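Local coordinates for carbohydrate binding module family 33 and 10 domain protein (Teredinibacter turnerae, PDB 6RW7), which probably cleaves cellulose oxidatively, as the copper-binding AA10 lytic polysaccharide monooxygenase domain of a longer protein, at residues R10-C14 against G15-K19; P148-F151 against S152-S155; E158-M161 against A162-H165. All coordinates share one frame; numbering follows the deposited sequence.

Contact 1 is the buried one of the three: it is the end of helix 10-17, held by backbone bonds and by one amide-carboxylate bond. Contacts 2 and 3 lie at the surface, and each turns the chain around an aspartate. In contact 2 that aspartate heads a loop whose carbonyls hold a sodium ion, whereas in contact 3 it braces a hairpin that carries a histidine ligand of a copper(II) ion. The last two touch, Phe-151 packing on the backbone of Glu-158 and Ala-159, with their centres about 13 Å apart. Contact 1 stands about 20 Å from contact 3, centre to centre, yet Gln-12 reaches the side chain of Glu-5, which binds the same copper(II).

Contact 1 of 3, residues R10-C14 against G15-K19; sequences RQQHC and GAEQK
Gln-12 and Glu-17 meet at the last turn of helix 10-17, five residues apart, where the helix widens into a pi-type turn. The amide nitrogen NE2 of Gln-12 donates to OE2 of Glu-17 at 2.9 Å, nearly straight at 170°. The carboxylate oxygen lies in the amide plane and takes the bond on its anti lone pair, while the two flat groups are turned 63° against each other. Gln-12 gets there by a bend: CG is anti to the backbone N (chi1 175°), and the fold at the next bond brings NE2 back toward Glu-17, whose chain comes out extended beyond CG. The other carboxylate oxygen, OE1, is paired in a salt bridge with Lys-27, which also bonds ND1 of His-13.

The backbone shows the same five-residue spacing. Ala-16 N gives its hydrogen to Gln-11 O at 2.8 Å, Glu-17 N to Gln-12 O at 3.0 Å, and Gln-18 N to His-13 O at 2.9 Å. Gly-15 sits within the wide turn, at a positive phi where a CB would be jammed against the carbonyl of Cys-14. Its N donates to Gln-18 O at 2.8 Å, and its O is taken by Lys-19 NZ at 2.6 Å, so the chain leaving the helix curls over the glycine. Cys-14 O is satisfied by the hydroxyl of Tyr-80, and OE1 of Gln-18 accepts from the backbone N of Ser-24 and Ser-25.

Around this turn, the Cys-14 to Cys-28 disulfide ties the helix to the chain just ahead of helix 29-37, whose Phe-32 touches both Cys-14 and Gln-18. Gln-12 and Ala-16 rest on Tyr-3 of strand 3-6, and Arg-10 is salt-bridged to Asp-200 of strand 193-202.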
# COMPACT_ATOMS: atom_id res chain seq x y z
N ARG A 10 3.32 1.87 4.69
CA ARG A 10 3.24 1.54 6.13
C ARG A 10 4.11 0.31 6.41
O ARG A 10 4.69 0.24 7.50
CB ARG A 10 1.79 1.31 6.54
CG ARG A 10 0.96 2.58 6.50
CD ARG A 10 -0.46 2.43 6.97
NE ARG A 10 -1.10 3.74 6.95
CZ ARG A 10 -2.32 4.00 7.41
NH1 ARG A 10 -3.08 3.03 7.93
NH2 ARG A 10 -2.75 5.25 7.38
N GLN A 11 4.11 -0.66 5.49
CA GLN A 11 4.88 -1.91 5.67
C GLN A 11 6.39 -1.67 5.56
O GLN A 11 7.17 -2.38 6.20
CB GLN A 11 4.46 -2.91 4.60
CG GLN A 11 3.01 -3.32 4.74
CD GLN A 11 2.24 -3.07 3.48
OE1 GLN A 11 2.05 -1.91 3.11
NE2 GLN A 11 1.75 -4.14 2.86
N GLN A 12 6.80 -0.69 4.76
CA GLN A 12 8.22 -0.33 4.62
C GLN A 12 8.70 0.29 5.94
O GLN A 12 9.75 -0.10 6.46
CB GLN A 12 8.43 0.62 3.44
CG GLN A 12 9.86 1.12 3.34
CD GLN A 12 10.85 0.02 3.04
OE1 GLN A 12 10.58 -0.86 2.22
NE2 GLN A 12 12.05 0.08 3.62
N HIS A 13 7.97 1.26 6.45
CA HIS A 13 8.36 1.93 7.72
C HIS A 13 8.29 0.94 8.88
O HIS A 13 9.23 0.90 9.68
CB HIS A 13 7.42 3.08 8.07
CG HIS A 13 7.46 4.26 7.17
ND1 HIS A 13 8.56 5.07 7.06
CD2 HIS A 13 6.50 4.81 6.40
CE1 HIS A 13 8.28 6.09 6.26
NE2 HIS A 13 7.02 5.94 5.83
N CYS A 14 7.15 0.26 9.02
CA CYS A 14 6.78 -0.54 10.21
C CYS A 14 6.62 -1.97 9.74
O CYS A 14 5.55 -2.32 9.28
CB CYS A 14 5.54 0.01 10.91
SG CYS A 14 5.50 1.82 11.09
N GLY A 15 7.71 -2.73 9.80
CA GLY A 15 7.82 -4.01 9.08
C GLY A 15 9.21 -4.16 8.53
O GLY A 15 10.10 -4.70 9.22
N ALA A 16 9.46 -3.64 7.33
CA ALA A 16 10.77 -3.82 6.69
C ALA A 16 11.84 -3.12 7.53
O ALA A 16 12.91 -3.70 7.76
CB ALA A 16 10.74 -3.32 5.27
N GLU A 17 11.58 -1.89 7.96
CA GLU A 17 12.57 -1.09 8.70
C GLU A 17 12.40 -1.31 10.20
O GLU A 17 13.25 -1.97 10.79
CB GLU A 17 12.44 0.38 8.33
CG GLU A 17 12.85 0.67 6.91
CD GLU A 17 12.72 2.12 6.51
OE1 GLU A 17 12.75 3.01 7.44
OE2 GLU A 17 12.60 2.38 5.28
N GLN A 18 11.35 -0.80 10.82
CA GLN A 18 11.21 -0.85 12.29
C GLN A 18 10.41 -2.09 12.68
O GLN A 18 9.36 -2.36 12.06
CB GLN A 18 10.54 0.42 12.81
CG GLN A 18 11.30 1.69 12.48
CD GLN A 18 12.64 1.67 13.18
OE1 GLN A 18 12.75 1.23 14.34
NE2 GLN A 18 13.68 2.10 12.48
N LYS A 19 10.91 -2.80 13.69
CA LYS A 19 10.22 -3.95 14.30
C LYS A 19 9.89 -3.61 15.75
O LYS A 19 10.69 -2.95 16.43
CB LYS A 19 11.09 -5.21 14.34
CG LYS A 19 11.75 -5.62 13.04
CD LYS A 19 10.76 -6.13 12.06
CE LYS A 19 11.42 -6.88 10.93
NZ LYS A 19 12.22 -5.96 10.10

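Contact 2 of 3, residues P148-F151 against S152-S155; sequences PGDF and STNS. With NA (sodium ion), chain B.
Asp-150 heads an Asx turn with Ser-152, laid over a single 3-10 turn that closes on Thr-153, in the loop between strands 142-145 and 157-160. Its side chain leaves with CG anti to the backbone N (chi1 -173°), which swings the carboxylate forward over the residues that follow. CB comes first, 4.1 Å from the methyl CG2 of Thr-153. From CG the two oxygens part company.

OD1 is gripped twice by one residue: Ser-152 OG donates to it at 2.7 Å on the syn side and Ser-152 N at 3.2 Å on the anti side, both from the same face of the carboxylate. OD2 leans over the Thr-153 methyl and takes a hydrogen from a water at 2.6 Å; that water also donates to Ser-152 OG, closing a small ring of polar atoms. These bonds fix the rotation of the carboxylate on an otherwise solvent-facing loop.

The backbone oxygen of Asp-150 is also doubly held. Thr-153 OG1 comes straight in at 2.7 Å, at 169° to the C=O bond, while Thr-153 N, 3.2 Å away, approaches from 46° above the carbonyl plane.

Once the chain has turned, its carbonyls are gathered on a metal. Val-157 O and three waters complete the site, and Ser-155 O accepts from one of those waters. Farther back, Asn-154 ND2 is bonded to Glu-144 and anchors the loop to strand 142-145. The sodium itself is met by Phe-151 O at 2.3 Å and by Asn-154 O at 2.4 Å.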
# COMPACT_ATOMS: atom_id res chain seq x y z
N PRO A 148 -0.11 -11.34 -18.58
CA PRO A 148 0.53 -11.81 -17.35
C PRO A 148 1.98 -12.24 -17.56
O PRO A 148 2.30 -13.06 -18.43
CB PRO A 148 -0.39 -12.95 -16.91
CG PRO A 148 -1.75 -12.47 -17.36
CD PRO A 148 -1.47 -11.87 -18.74
N GLY A 149 2.88 -11.62 -16.78
CA GLY A 149 4.31 -11.95 -16.76
C GLY A 149 5.10 -11.30 -17.88
O GLY A 149 6.34 -11.40 -17.88
N ASP A 150 4.42 -10.65 -18.82
CA ASP A 150 5.08 -10.07 -20.01
C ASP A 150 5.14 -8.55 -19.83
O ASP A 150 4.21 -7.84 -20.24
CB ASP A 150 4.39 -10.49 -21.30
CG ASP A 150 5.17 -10.03 -22.52
OD1 ASP A 150 6.14 -9.23 -22.36
OD2 ASP A 150 4.82 -10.49 -23.63
N PHE A 151 6.23 -8.05 -19.26
CA PHE A 151 6.32 -6.63 -18.87
C PHE A 151 6.51 -5.74 -20.10
O PHE A 151 6.23 -4.55 -20.00
CB PHE A 151 7.40 -6.44 -17.81
CG PHE A 151 6.95 -6.93 -16.46
CD1 PHE A 151 6.95 -8.28 -16.17
CD2 PHE A 151 6.47 -6.06 -15.50
CE1 PHE A 151 6.55 -8.75 -14.94
CE2 PHE A 151 6.05 -6.52 -14.26
CZ PHE A 151 6.07 -7.87 -13.98
N SER A 152 6.87 -6.32 -21.25
CA SER A 152 7.02 -5.55 -22.52
C SER A 152 5.66 -5.05 -23.02
O SER A 152 5.63 -4.14 -23.88
CB SER A 152 7.73 -6.39 -23.57
OG SER A 152 6.84 -7.35 -24.11
N THR A 153 4.55 -5.51 -22.46
CA THR A 153 3.20 -5.18 -22.97
C THR A 153 2.65 -3.89 -22.33
O THR A 153 1.51 -3.52 -22.67
CB THR A 153 2.23 -6.35 -22.84
OG1 THR A 153 2.07 -6.69 -21.46
CG2 THR A 153 2.72 -7.54 -23.65
N ASN A 154 3.40 -3.22 -21.45
CA ASN A 154 2.93 -1.94 -20.85
C ASN A 154 4.16 -1.11 -20.53
O ASN A 154 4.95 -1.50 -19.66
CB ASN A 154 2.02 -2.16 -19.64
CG ASN A 154 1.36 -0.88 -19.18
OD1 ASN A 154 1.90 0.22 -19.37
ND2 ASN A 154 0.16 -1.00 -18.64
N SER A 155 4.32 0.02 -21.19
CA SER A 155 5.54 0.85 -21.03
C SER A 155 5.57 1.54 -19.66
O SER A 155 6.64 2.06 -19.29
CB SER A 155 5.66 1.86 -22.14
OG SER A 155 4.51 2.67 -22.18
NA NA B . 7.17 -2.45 -19.56
O HOH W 1 5.87 -9.65 -25.82
O HOH W 2 7.26 -1.93 -21.92
O HOH W 3 8.44 -0.47 -19.30
O HOH W 4 9.29 -3.47 -19.59

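Contact 3 of 3, residues E158-M161 against A162-H165; sequences EADM and ANSH. With CU (copper (II) ion), chain C.
Asp-160 holds Asn-163 with both carboxylate oxygens. OD2 takes the amide of Asn-163 at 2.8 Å from ND2, on the syn side and in the amide plane, with carboxylate and amide turned 81° apart. OD1 takes Asn-163 N at 3.0 Å from well above the carboxylate plane. The carboxylate arrives there because CG stands anti to the backbone N (chi1 171°), reaching across the turn. With an alanine in place of this aspartate, the backbone N-H and the side-chain amide of Asn-163 would probably lose these acceptors, and that side chain would be set free to turn.

Next in line, Asn-163 CB sits 3.7 Å above the ring plane of His-165, over its centre. On the ring's far end NE2 binds copper(II) at 2.0 Å, and a water on the metal, 2.2 Å from it, also donates to Asn-163 O. Glu-5 and Asp-101 complete the site, which is separate from the copper(I) held by His-1 and His-107.

Behind this, Asp-160 and His-165 form an antiparallel hydrogen-bonded pair, Asp-160 N to His-165 O at 2.8 Å and His-165 N to Asp-160 O at 3.0 Å. Ser-164, with positive phi, makes it a G1 beta bulge.

The hairpin joins strand 157-160, outermost in its four-stranded antiparallel sheet, to strand 165-172, which has strand 96-101 on its other flank.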
# COMPACT_ATOMS: atom_id res chain seq x y z
N GLU A 158 7.63 -1.91 -15.19
CA GLU A 158 8.97 -2.50 -15.41
C GLU A 158 9.25 -3.54 -14.33
O GLU A 158 8.95 -3.29 -13.15
CB GLU A 158 9.91 -1.30 -15.41
CG GLU A 158 11.38 -1.60 -15.30
CD GLU A 158 12.06 -0.26 -15.38
OE1 GLU A 158 12.22 0.39 -14.32
OE2 GLU A 158 12.30 0.20 -16.51
N ALA A 159 9.79 -4.69 -14.75
CA ALA A 159 10.32 -5.72 -13.85
C ALA A 159 11.80 -5.43 -13.59
O ALA A 159 12.57 -5.32 -14.56
CB ALA A 159 10.12 -7.09 -14.43
N ASP A 160 12.21 -5.30 -12.34
CA ASP A 160 13.63 -5.21 -11.96
C ASP A 160 14.01 -6.54 -11.32
O ASP A 160 13.77 -6.73 -10.13
CB ASP A 160 13.85 -3.98 -11.09
CG ASP A 160 15.23 -3.89 -10.47
OD1 ASP A 160 16.06 -4.81 -10.71
OD2 ASP A 160 15.43 -2.90 -9.76
N MET A 161 14.55 -7.46 -12.11
CA MET A 161 14.82 -8.83 -11.64
C MET A 161 15.97 -8.83 -10.63
O MET A 161 15.98 -9.66 -9.72
CB MET A 161 15.18 -9.73 -12.83
CG MET A 161 14.11 -9.76 -13.90
SD MET A 161 12.52 -10.22 -13.18
CE MET A 161 12.91 -11.91 -12.70
N ALA A 162 16.90 -7.89 -10.75
CA ALA A 162 18.08 -7.81 -9.87
C ALA A 162 17.66 -7.46 -8.45
O ALA A 162 18.18 -8.08 -7.49
CB ALA A 162 19.04 -6.79 -10.41
N ASN A 163 16.72 -6.52 -8.30
CA ASN A 163 16.26 -6.08 -6.96
C ASN A 163 14.98 -6.79 -6.53
O ASN A 163 14.56 -6.57 -5.40
CB ASN A 163 16.05 -4.57 -6.92
CG ASN A 163 17.36 -3.82 -6.96
OD1 ASN A 163 18.18 -3.99 -6.06
ND2 ASN A 163 17.58 -3.03 -8.00
N SER A 164 14.38 -7.61 -7.39
CA SER A 164 13.03 -8.20 -7.18
C SER A 164 12.04 -7.07 -6.91
O SER A 164 11.33 -7.11 -5.88
CB SER A 164 13.00 -9.18 -6.05
OG SER A 164 13.82 -10.29 -6.36
N HIS A 165 12.00 -6.08 -7.79
CA HIS A 165 11.07 -4.93 -7.71
C HIS A 165 10.18 -4.89 -8.96
O HIS A 165 10.62 -5.29 -10.05
CB HIS A 165 11.80 -3.60 -7.59
CG HIS A 165 12.49 -3.36 -6.29
ND1 HIS A 165 13.22 -2.21 -6.09
CD2 HIS A 165 12.55 -4.09 -5.16
CE1 HIS A 165 13.71 -2.24 -4.86
NE2 HIS A 165 13.30 -3.38 -4.28
CU CU C . 13.77 -3.75 -2.38
O HOH W 5 14.00 -11.24 -8.81
O HOH W 6 15.18 -5.25 -3.11